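Local coordinates for protein bradavidin 2 (Bradyrhizobium japonicum, PDB 4GGZ) that binds biotin at one end of an eight-stranded antiparallel beta-barrel of the avidin family, at residues N18-E23 with G107-T112. Sequence-based numbering, arbitrary orientation.
Sequences NERGSE and GGDIFT. With BTN (biotin), chain E.
Part of the ureido end of the biotin pocket in this avidin-type barrel lies where the turn between strands 14-18 and 23-28, carrying N18, R20 and S22, meets D109 of strand 102-113. D109 divides its carboxylate: OD2 accepts the ligand's N1 at 2.9 Å, nearly straight at 174°, and W78 NE1 as well, while OD1 takes R20 NE in a salt bridge at 2.7 Å, the guanidinium standing almost upright to the carboxylate (83°). R20, extended from CG to NE, also sends NH2 to G108 O (2.8 Å), so both acceptors lie at the guanidinium edge. A water joins D109 OD1 to the backbone N atoms of E19 and I110. N18 ND2 donates to biotin O3 (2.8 Å), which S22 OG also reaches at 2.7 Å. N18 CG lies between the backbone N and the carbonyl carbon (chi1 66°), turning the amide back over its own turn, where OD1 receives R20 N and S22 N from opposite faces, the former closing an Asx turn. N18 CB sits over a face of the F111 ring, 3.8 Å from its centroid. Backbone donors thus fix the amide's rotation and present ND2 to the ureido oxygen, while R20 steadies the carboxylate and would probably favour its charged form.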
loop_
_atom_site.group_PDB
_atom_site.type_symbol
_atom_site.label_atom_id
_atom_site.label_comp_id
_atom_site.label_asym_id
_atom_site.label_seq_id
_atom_site.Cartn_x
_atom_site.Cartn_y
_atom_site.Cartn_z
ATOM N N ASN A 18 0.733 9.207 -1.028
ATOM C CA ASN A 18 2.187 9.096 -1.191
ATOM C C ASN A 18 2.654 10.097 -2.236
ATOM O O ASN A 18 1.832 10.863 -2.751
ATOM C CB ASN A 18 2.690 7.685 -1.479
ATOM C CG ASN A 18 2.242 7.136 -2.811
ATOM O OD1 ASN A 18 1.919 7.887 -3.713
ATOM N ND2 ASN A 18 2.212 5.768 -2.928
ATOM N N GLU A 19 3.955 10.094 -2.516
ATOM C CA GLU A 19 4.514 11.134 -3.413
ATOM C C GLU A 19 4.075 10.965 -4.855
ATOM O O GLU A 19 4.228 11.895 -5.691
ATOM C CB GLU A 19 6.036 11.174 -3.363
ATOM C CG GLU A 19 6.623 11.459 -1.991
ATOM C CD GLU A 19 8.158 11.300 -1.956
ATOM O OE1 GLU A 19 8.792 11.964 -1.117
ATOM O OE2 GLU A 19 8.732 10.516 -2.757
ATOM N N ARG A 20 3.532 9.792 -5.173
ATOM C CA ARG A 20 3.106 9.501 -6.548
ATOM C C ARG A 20 1.644 9.917 -6.764
ATOM O O ARG A 20 1.144 9.917 -7.899
ATOM C CB ARG A 20 3.258 7.995 -6.802
ATOM C CG ARG A 20 4.608 7.443 -6.429
ATOM C CD ARG A 20 4.673 5.966 -6.679
ATOM N NE ARG A 20 5.912 5.430 -6.127
ATOM C CZ ARG A 20 6.896 4.964 -6.871
ATOM N NH1 ARG A 20 6.780 4.981 -8.187
ATOM N NH2 ARG A 20 8.000 4.488 -6.297
ATOM N N GLY A 21 0.964 10.244 -5.659
ATOM C CA GLY A 21 -0.408 10.688 -5.666
ATOM C C GLY A 21 -1.381 9.617 -5.178
ATOM O O GLY A 21 -2.608 9.820 -5.210
ATOM N N SER A 22 -0.851 8.451 -4.850
ATOM C CA SER A 22 -1.742 7.316 -4.484
ATOM C C SER A 22 -2.322 7.516 -3.094
ATOM O O SER A 22 -1.701 8.200 -2.285
ATOM C CB SER A 22 -0.990 5.997 -4.571
ATOM O OG SER A 22 -0.660 5.673 -5.946
ATOM N N GLU A 23 -3.455 6.845 -2.769
ATOM C CA GLU A 23 -4.224 7.181 -1.555
ATOM C C GLU A 23 -4.349 5.911 -0.732
ATOM O O GLU A 23 -4.646 4.877 -1.307
ATOM C CB GLU A 23 -5.681 7.580 -1.898
ATOM C CG GLU A 23 -5.939 8.555 -3.053
ATOM C CD GLU A 23 -7.434 8.656 -3.413
ATOM O OE1 GLU A 23 -7.812 8.433 -4.599
ATOM O OE2 GLU A 23 -8.260 8.940 -2.508
ATOM N N GLY A 107 10.425 -0.730 -5.343
ATOM C CA GLY A 107 10.732 0.708 -5.226
ATOM C C GLY A 107 10.417 1.181 -3.824
ATOM O O GLY A 107 10.192 0.364 -2.897
ATOM N N GLY A 108 10.396 2.495 -3.665
ATOM C CA GLY A 108 10.056 3.113 -2.403
ATOM C C GLY A 108 8.788 3.942 -2.468
ATOM O O GLY A 108 8.290 4.293 -3.560
ATOM N N ASP A 109 8.242 4.247 -1.292
ATOM C CA ASP A 109 7.146 5.192 -1.185
ATOM C C ASP A 109 7.228 5.873 0.163
ATOM O O ASP A 109 7.566 5.250 1.142
ATOM C CB ASP A 109 5.807 4.476 -1.238
ATOM C CG ASP A 109 5.208 4.422 -2.622
ATOM O OD1 ASP A 109 5.424 5.337 -3.448
ATOM O OD2 ASP A 109 4.476 3.449 -2.869
ATOM N N ILE A 110 6.897 7.153 0.215
ATOM C CA ILE A 110 6.757 7.812 1.496
ATOM C C ILE A 110 5.335 8.321 1.524
ATOM O O ILE A 110 4.935 9.139 0.667
ATOM C CB ILE A 110 7.724 9.016 1.651
ATOM C CG1 ILE A 110 9.182 8.607 1.511
ATOM C CG2 ILE A 110 7.448 9.742 2.986
ATOM C CD1 ILE A 110 10.107 9.867 1.519
ATOM N N PHE A 111 4.530 7.773 2.442
ATOM C CA PHE A 111 3.194 8.282 2.652
ATOM C C PHE A 111 3.168 9.373 3.721
ATOM O O PHE A 111 3.863 9.287 4.740
ATOM C CB PHE A 111 2.265 7.153 3.137
ATOM C CG PHE A 111 2.046 6.078 2.113
ATOM C CD1 PHE A 111 2.989 5.072 1.929
ATOM C CD2 PHE A 111 0.880 6.056 1.329
ATOM C CE1 PHE A 111 2.791 4.038 0.969
ATOM C CE2 PHE A 111 0.671 5.023 0.384
ATOM C CZ PHE A 111 1.632 4.038 0.182
ATOM N N THR A 112 2.328 10.373 3.491
ATOM C CA THR A 112 2.142 11.493 4.423
ATOM C C THR A 112 0.695 11.560 4.853
ATOM O O THR A 112 -0.211 11.546 4.008
ATOM C CB THR A 112 2.486 12.859 3.748
ATOM O OG1 THR A 112 3.890 12.923 3.484
ATOM C CG2 THR A 112 2.082 14.017 4.669
HETATM C C11 BTN E . -0.060 -2.709 -11.450
HETATM O O11 BTN E . 0.486 -1.811 -12.177
HETATM O O12 BTN E . 0.223 -3.924 -11.651
HETATM C C10 BTN E . -1.059 -2.372 -10.362
HETATM C C9 BTN E . -0.825 -1.007 -9.697
HETATM C C8 BTN E . 0.519 -1.003 -8.957
HETATM C C7 BTN E . 0.783 0.359 -8.274
HETATM C C2 BTN E . 2.134 0.344 -7.536
HETATM S S1 BTN E . 2.030 -0.240 -5.951
HETATM C C6 BTN E . 3.712 0.372 -5.648
HETATM C C5 BTN E . 3.782 1.745 -6.319
HETATM N N1 BTN E . 3.305 2.785 -5.431
HETATM C C3 BTN E . 2.180 3.322 -5.909
HETATM O O3 BTN E . 1.536 4.341 -5.271
HETATM N N2 BTN E . 1.780 2.768 -7.030
HETATM C C4 BTN E . 2.751 1.741 -7.417
HETATM O O HOH W 1 5.928 7.949 -2.618
#